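Local structure of chitin-binding type-4 domain-containing protein (Photorhabdus laumondii subsp. laumondii, 6T5Z) at residues A[44-49]-A[162-167]; A[82-87]-A[93-98]. The protein is a copper-dependent lytic polysaccharide monooxygenase of family AA10 that probably cleaves chitin by oxidation. All coordinates share one frame; numbering follows the deposited sequence. Where two conformers were deposited one is given.

Interaction 1 of 2, residues A[44-49]-A[162-167]; sequences AGPEDG and AFYQVI
The pyrrolidine ring of P46 lies on the phenol ring of Y164, and nearly all of the small surface buried between the loop 44-49 and the strand segment 162-167 comes from this pair. The main interaction is a CH-pi contact: P46 CD stands 3.8 Å from the centroid of the Y164 ring, 27° off the ring normal, so that it sits over the face but is shifted toward the hydroxyl-bearing rim. Its closest partner there is Y164 CZ, 3.4 Å from P46 CD. The neighbouring methylene extends the contact further back along the ring, with P46 CG 3.9 Å from Y164 CE1. The two side chains approach from opposite directions. On the strand, Y164 CG is anti to the carbonyl carbon (chi1 -72°), and this torsion together with chi2 near 90° carries the ring out to the loop with a face turned to the proline.

A looser van der Waals contact is that of G45 CA with Y164 OH, 4.0 Å apart; the absence of a side chain at G45 lets the phenol oxygen come close to the backbone.

No hydrogen bond joins the two segments. Y164 OH is instead bonded to the carbonyl oxygen of K38, which fixes the far end of the ring, while R112 bonds the carbonyl oxygens of A44 and P46 and forms a salt bridge with D48.

The arrangement is a proline-aromatic CH-pi contact, through which the long loop between strands 36-38 and 73-76 packs on one sheet of the immunoglobulin-like beta-sandwich core of AA10 enzymes.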
loop_
_atom_site.group_PDB
_atom_site.type_symbol
_atom_site.label_atom_id
_atom_site.label_comp_id
_atom_site.label_asym_id
_atom_site.label_seq_id
_atom_site.Cartn_x
_atom_site.Cartn_y
_atom_site.Cartn_z
ATOM N N ALA A 44 -1.912 -7.971 13.707
ATOM C CA ALA A 44 -2.455 -6.768 14.332
ATOM C C ALA A 44 -2.637 -5.725 13.234
ATOM O O ALA A 44 -2.719 -6.049 12.042
ATOM C CB ALA A 44 -1.554 -6.269 15.472
ATOM N N GLY A 45 -2.683 -4.456 13.633
ATOM C CA GLY A 45 -2.776 -3.363 12.699
ATOM C C GLY A 45 -4.210 -3.006 12.349
ATOM O O GLY A 45 -5.156 -3.379 13.053
ATOM N N PRO A 46 -4.383 -2.283 11.240
ATOM C CA PRO A 46 -5.706 -1.744 10.887
ATOM C C PRO A 46 -6.751 -2.841 10.746
ATOM O O PRO A 46 -6.494 -3.901 10.171
ATOM C CB PRO A 46 -5.448 -1.039 9.548
ATOM C CG PRO A 46 -4.008 -0.678 9.583
ATOM C CD PRO A 46 -3.336 -1.829 10.309
ATOM N N GLU A 47 -7.943 -2.572 11.267
ATOM C CA GLU A 47 -8.983 -3.589 11.240
ATOM C C GLU A 47 -9.520 -3.809 9.822
ATOM O O GLU A 47 -9.389 -2.963 8.929
ATOM C CB GLU A 47 -10.126 -3.219 12.182
ATOM C CG GLU A 47 -10.926 -2.013 11.765
ATOM C CD GLU A 47 -12.101 -1.758 12.694
ATOM O OE1 GLU A 47 -12.410 -2.644 13.525
ATOM O OE2 GLU A 47 -12.711 -0.675 12.600
ATOM N N ASP A 48 -10.104 -4.995 9.629
ATOM C CA ASP A 48 -10.762 -5.351 8.378
ATOM C C ASP A 48 -11.714 -4.237 7.955
ATOM O O ASP A 48 -12.377 -3.624 8.791
ATOM C CB ASP A 48 -11.543 -6.662 8.544
ATOM C CG ASP A 48 -10.642 -7.901 8.534
ATOM O OD1 ASP A 48 -9.448 -7.784 8.175
ATOM O OD2 ASP A 48 -11.154 -8.998 8.856
ATOM N N GLY A 49 -11.772 -3.977 6.650
ATOM C CA GLY A 49 -12.617 -2.916 6.123
ATOM C C GLY A 49 -12.042 -1.521 6.243
ATOM O O GLY A 49 -12.609 -0.580 5.657
ATOM N N ALA A 162 3.403 1.577 11.884
ATOM C CA ALA A 162 3.823 1.340 10.511
ATOM C C ALA A 162 2.998 2.238 9.601
ATOM O O ALA A 162 1.930 2.717 9.985
ATOM C CB ALA A 162 3.634 -0.122 10.093
ATOM N N PHE A 163 3.475 2.432 8.377
ATOM C CA PHE A 163 2.727 3.201 7.386
ATOM C C PHE A 163 2.154 2.269 6.329
ATOM O O PHE A 163 2.834 1.347 5.869
ATOM C CB PHE A 163 3.610 4.275 6.749
ATOM C CG PHE A 163 3.942 5.390 7.700
ATOM C CD1 PHE A 163 4.968 5.245 8.626
ATOM C CD2 PHE A 163 3.172 6.544 7.733
ATOM C CE1 PHE A 163 5.252 6.255 9.533
ATOM C CE2 PHE A 163 3.455 7.562 8.639
ATOM C CZ PHE A 163 4.487 7.413 9.540
ATOM N N TYR A 164 0.897 2.518 5.935
ATOM C CA TYR A 164 0.135 1.560 5.131
ATOM C C TYR A 164 -0.253 2.191 3.802
ATOM O O TYR A 164 -0.925 3.229 3.777
ATOM C CB TYR A 164 -1.099 1.082 5.897
ATOM C CG TYR A 164 -0.765 0.149 7.049
ATOM C CD1 TYR A 164 -0.450 0.648 8.314
ATOM C CD2 TYR A 164 -0.751 -1.232 6.862
ATOM C CE1 TYR A 164 -0.139 -0.215 9.376
ATOM C CE2 TYR A 164 -0.443 -2.096 7.907
ATOM C CZ TYR A 164 -0.137 -1.582 9.157
ATOM O OH TYR A 164 0.152 -2.446 10.187
ATOM N N GLN A 165 0.152 1.558 2.695
ATOM C CA GLN A 165 -0.058 2.113 1.355
ATOM C C GLN A 165 -0.641 1.059 0.416
ATOM O O GLN A 165 0.107 0.244 -0.129
ATOM C CB GLN A 165 1.257 2.658 0.798
ATOM C CG GLN A 165 1.742 3.928 1.507
ATOM C CD GLN A 165 1.169 5.200 0.889
ATOM O OE1 GLN A 165 1.375 5.473 -0.291
ATOM N NE2 GLN A 165 0.468 5.988 1.694
ATOM N N VAL A 166 -1.976 1.107 0.175
ATOM C CA VAL A 166 -2.575 0.258 -0.854
ATOM C C VAL A 166 -2.340 0.877 -2.229
ATOM O O VAL A 166 -2.297 2.108 -2.394
ATOM C CB VAL A 166 -4.080 0.019 -0.584
ATOM C CG1 VAL A 166 -4.293 -0.695 0.752
ATOM C CG2 VAL A 166 -4.874 1.335 -0.606
ATOM N N ILE A 167 -2.157 -0.000 -3.220
ATOM C CA ILE A 167 -1.879 0.349 -4.613
ATOM C C ILE A 167 -2.850 -0.429 -5.493
ATOM O O ILE A 167 -2.954 -1.656 -5.375
ATOM C CB ILE A 167 -0.422 0.014 -5.012
ATOM C CG1 ILE A 167 0.573 0.602 -4.016
ATOM C CG2 ILE A 167 -0.106 0.527 -6.422
ATOM C CD1 ILE A 167 2.012 0.071 -4.176
#

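Interaction 2 of 2, residues A[82-87]-A[93-98]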
loop_
_atom_site.group_PDB
_atom_site.type_symbol
_atom_site.label_atom_id
_atom_site.label_comp_id
_atom_site.label_asym_id
_atom_site.label_seq_id
_atom_site.Cartn_x
_atom_site.Cartn_y
_atom_site.Cartn_z
ATOM N N PHE A 82 9.088 -0.963 -6.029
ATOM C CA PHE A 82 8.295 0.011 -5.294
ATOM C C PHE A 82 9.200 1.130 -4.798
ATOM O O PHE A 82 10.246 0.867 -4.197
ATOM C CB PHE A 82 7.578 -0.648 -4.113
ATOM C CG PHE A 82 6.671 -1.769 -4.517
ATOM C CD1 PHE A 82 7.126 -3.074 -4.517
ATOM C CD2 PHE A 82 5.369 -1.517 -4.925
ATOM C CE1 PHE A 82 6.308 -4.107 -4.886
ATOM C CE2 PHE A 82 4.535 -2.559 -5.304
ATOM C CZ PHE A 82 5.007 -3.864 -5.273
ATOM N N GLN A 83 8.791 2.370 -5.026
ATOM C CA GLN A 83 9.547 3.542 -4.592
ATOM C C GLN A 83 8.751 4.298 -3.538
ATOM O O GLN A 83 7.615 4.716 -3.799
ATOM C CB GLN A 83 9.868 4.470 -5.763
ATOM C CG GLN A 83 10.704 5.681 -5.380
ATOM C CD GLN A 83 11.060 6.527 -6.590
ATOM O OE1 GLN A 83 12.187 6.473 -7.093
ATOM N NE2 GLN A 83 10.087 7.302 -7.079
ATOM N N TRP A 84 9.364 4.494 -2.371
ATOM C CA TRP A 84 8.821 5.323 -1.304
ATOM C C TRP A 84 9.501 6.684 -1.292
ATOM O O TRP A 84 10.727 6.771 -1.408
ATOM C CB TRP A 84 9.026 4.678 0.068
ATOM C CG TRP A 84 8.159 3.491 0.410
ATOM C CD1 TRP A 84 8.295 2.206 -0.036
ATOM C CD2 TRP A 84 7.052 3.481 1.322
ATOM N NE1 TRP A 84 7.337 1.401 0.532
ATOM C CE2 TRP A 84 6.565 2.161 1.375
ATOM C CE3 TRP A 84 6.426 4.468 2.103
ATOM C CZ2 TRP A 84 5.466 1.803 2.154
ATOM C CZ3 TRP A 84 5.342 4.104 2.887
ATOM C CH2 TRP A 84 4.875 2.786 2.906
ATOM N N GLU A 85 8.695 7.741 -1.112
ATOM C CA GLU A 85 9.167 9.081 -0.778
ATOM C C GLU A 85 9.051 9.223 0.737
ATOM O O GLU A 85 7.947 9.174 1.296
ATOM C CB GLU A 85 8.352 10.157 -1.504
ATOM C CG GLU A 85 8.325 10.006 -3.015
ATOM C CD GLU A 85 9.608 10.472 -3.698
ATOM O OE1 GLU A 85 10.518 10.962 -3.006
ATOM O OE2 GLU A 85 9.706 10.361 -4.943
ATOM N N ILE A 86 10.193 9.351 1.404
ATOM C CA ILE A 86 10.262 9.347 2.863
ATOM C C ILE A 86 10.350 10.804 3.308
ATOM O O ILE A 86 11.436 11.385 3.401
ATOM C CB ILE A 86 11.443 8.518 3.351
ATOM C CG1 ILE A 86 11.330 7.092 2.805
ATOM C CG2 ILE A 86 11.551 8.544 4.884
ATOM C CD1 ILE A 86 10.056 6.374 3.233
ATOM N N MET A 87 9.190 11.420 3.575
ATOM C CA MET A 87 9.180 12.831 3.951
ATOM C C MET A 87 9.801 13.059 5.325
ATOM O O MET A 87 10.451 14.084 5.556
ATOM C CB MET A 87 7.759 13.378 3.918
ATOM C CG MET A 87 7.170 13.463 2.543
ATOM S SD MET A 87 5.574 14.257 2.638
ATOM C CE MET A 87 6.037 15.943 3.034
ATOM N N SER A 93 12.318 -1.134 10.609
ATOM C CA SER A 93 12.427 -2.588 10.700
ATOM C C SER A 93 12.425 -3.223 9.315
ATOM O O SER A 93 13.273 -4.070 9.010
ATOM C CB SER A 93 11.278 -3.167 11.527
ATOM O OG SER A 93 11.385 -2.824 12.896
ATOM N N SER A 94 11.484 -2.823 8.458
ATOM C CA SER A 94 11.326 -3.530 7.193
ATOM C C SER A 94 10.422 -2.757 6.247
ATOM O O SER A 94 9.702 -1.843 6.654
ATOM C CB SER A 94 10.734 -4.918 7.404
ATOM O OG SER A 94 9.406 -4.800 7.894
ATOM N N TRP A 95 10.480 -3.167 4.983
ATOM C CA TRP A 95 9.530 -2.829 3.928
ATOM C C TRP A 95 8.940 -4.145 3.449
ATOM O O TRP A 95 9.689 -5.080 3.158
ATOM C CB TRP A 95 10.229 -2.119 2.760
ATOM C CG TRP A 95 11.212 -1.101 3.217
ATOM C CD1 TRP A 95 12.516 -1.316 3.597
ATOM C CD2 TRP A 95 10.970 0.297 3.384
ATOM N NE1 TRP A 95 13.094 -0.126 3.972
ATOM C CE2 TRP A 95 12.166 0.876 3.849
ATOM C CE3 TRP A 95 9.851 1.117 3.180
ATOM C CZ2 TRP A 95 12.280 2.235 4.124
ATOM C CZ3 TRP A 95 9.969 2.471 3.444
ATOM C CH2 TRP A 95 11.166 3.013 3.920
ATOM N N GLU A 96 7.616 -4.240 3.369
ATOM C CA GLU A 96 7.031 -5.504 2.951
ATOM C C GLU A 96 5.759 -5.249 2.157
ATOM O O GLU A 96 5.152 -4.174 2.243
ATOM C CB GLU A 96 6.743 -6.416 4.147
ATOM C CG GLU A 96 5.663 -5.900 5.050
ATOM C CD GLU A 96 5.313 -6.877 6.179
ATOM O OE1 GLU A 96 5.943 -7.950 6.283
ATOM O OE2 GLU A 96 4.404 -6.546 6.960
ATOM N N TYR A 97 5.367 -6.255 1.371
ATOM C CA TYR A 97 4.301 -6.101 0.384
ATOM C C TYR A 97 3.412 -7.334 0.390
ATOM O O TYR A 97 3.914 -8.463 0.345
ATOM C CB TYR A 97 4.894 -5.847 -1.015
ATOM C CG TYR A 97 5.716 -4.586 -1.004
ATOM C CD1 TYR A 97 7.067 -4.611 -0.670
ATOM C CD2 TYR A 97 5.126 -3.356 -1.292
ATOM C CE1 TYR A 97 7.817 -3.434 -0.614
ATOM C CE2 TYR A 97 5.857 -2.194 -1.246
ATOM C CZ TYR A 97 7.193 -2.231 -0.899
ATOM O OH TYR A 97 7.910 -1.056 -0.871
ATOM N N PHE A 98 2.102 -7.102 0.477
ATOM C CA PHE A 98 1.064 -8.112 0.375
ATOM C C PHE A 98 0.284 -7.887 -0.917
ATOM O O PHE A 98 0.227 -6.773 -1.435
ATOM C CB PHE A 98 0.105 -8.027 1.570
ATOM C CG PHE A 98 0.752 -8.288 2.903
ATOM C CD1 PHE A 98 0.645 -9.537 3.496
ATOM C CD2 PHE A 98 1.437 -7.275 3.587
ATOM C CE1 PHE A 98 1.225 -9.796 4.741
ATOM C CE2 PHE A 98 2.019 -7.526 4.826
ATOM C CZ PHE A 98 1.907 -8.790 5.405
#
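The largely aromatic core between the two sheets of the beta-sandwich is built here from F82, W84 and I86 on one strand and W95 and Y97 on the other. The F82 and Y97 rings form an offset stack, with centroids 4.0 Å apart and planes at 12°; Y97 CE2 lies 3.4 Å from F82 CG. Y97 CG stands beside its backbone N, anti to the carbonyl carbon, which carries the ring across to F82. The two side chains run antiparallel past one another, and Y97 OH ends up 3.3 Å from F82 CB.

The same hydroxyl accepts a hydrogen bond from the indole of W84, 2.9 Å from W84 NE1 to Y97 OH. The oxygen lies in the indole plane, although the bond is bent (140°), and N136 is a second partner of this buried hydroxyl. The strands belong to different sheets, and the axes of segments 82-86 and 94-98 come no closer than 10.3 Å, so side chains rather than backbones meet between them.

W95 turns an edge to one face of W84, planes at 56°, with W95 CZ3 3.7 Å from W84 CG. I86 CD1 meets W95 CH2 at 3.6 Å, near the plane of the W95 ring, on the side of the core nearer the copper site of H1 and H90.

The centres of the two contacts are 13 Å apart, and both involve the six-stranded mixed sheet, through strand 161-172 in interaction 1 and strand 92-99 in interaction 2; strand 148-156 pairs with both. Along the chain, segments 82-87 and 93-98 fall between 44-49 and 162-167. Interaction 1 joins a loop to this sheet, whereas interaction 2 bridges it to the three-stranded sheet. Strand segment 162-167 links the two: Q165 CG packs 3.6 Å from W84 CH2, and I167 CD1 lies 3.8 Å from F82 CD2. Y164 faces the loop, Q165 the core. F163 meets the ring of copper ligand H1, and the I86 side chain is about 7 Å from the copper ion, so this core borders the metal site.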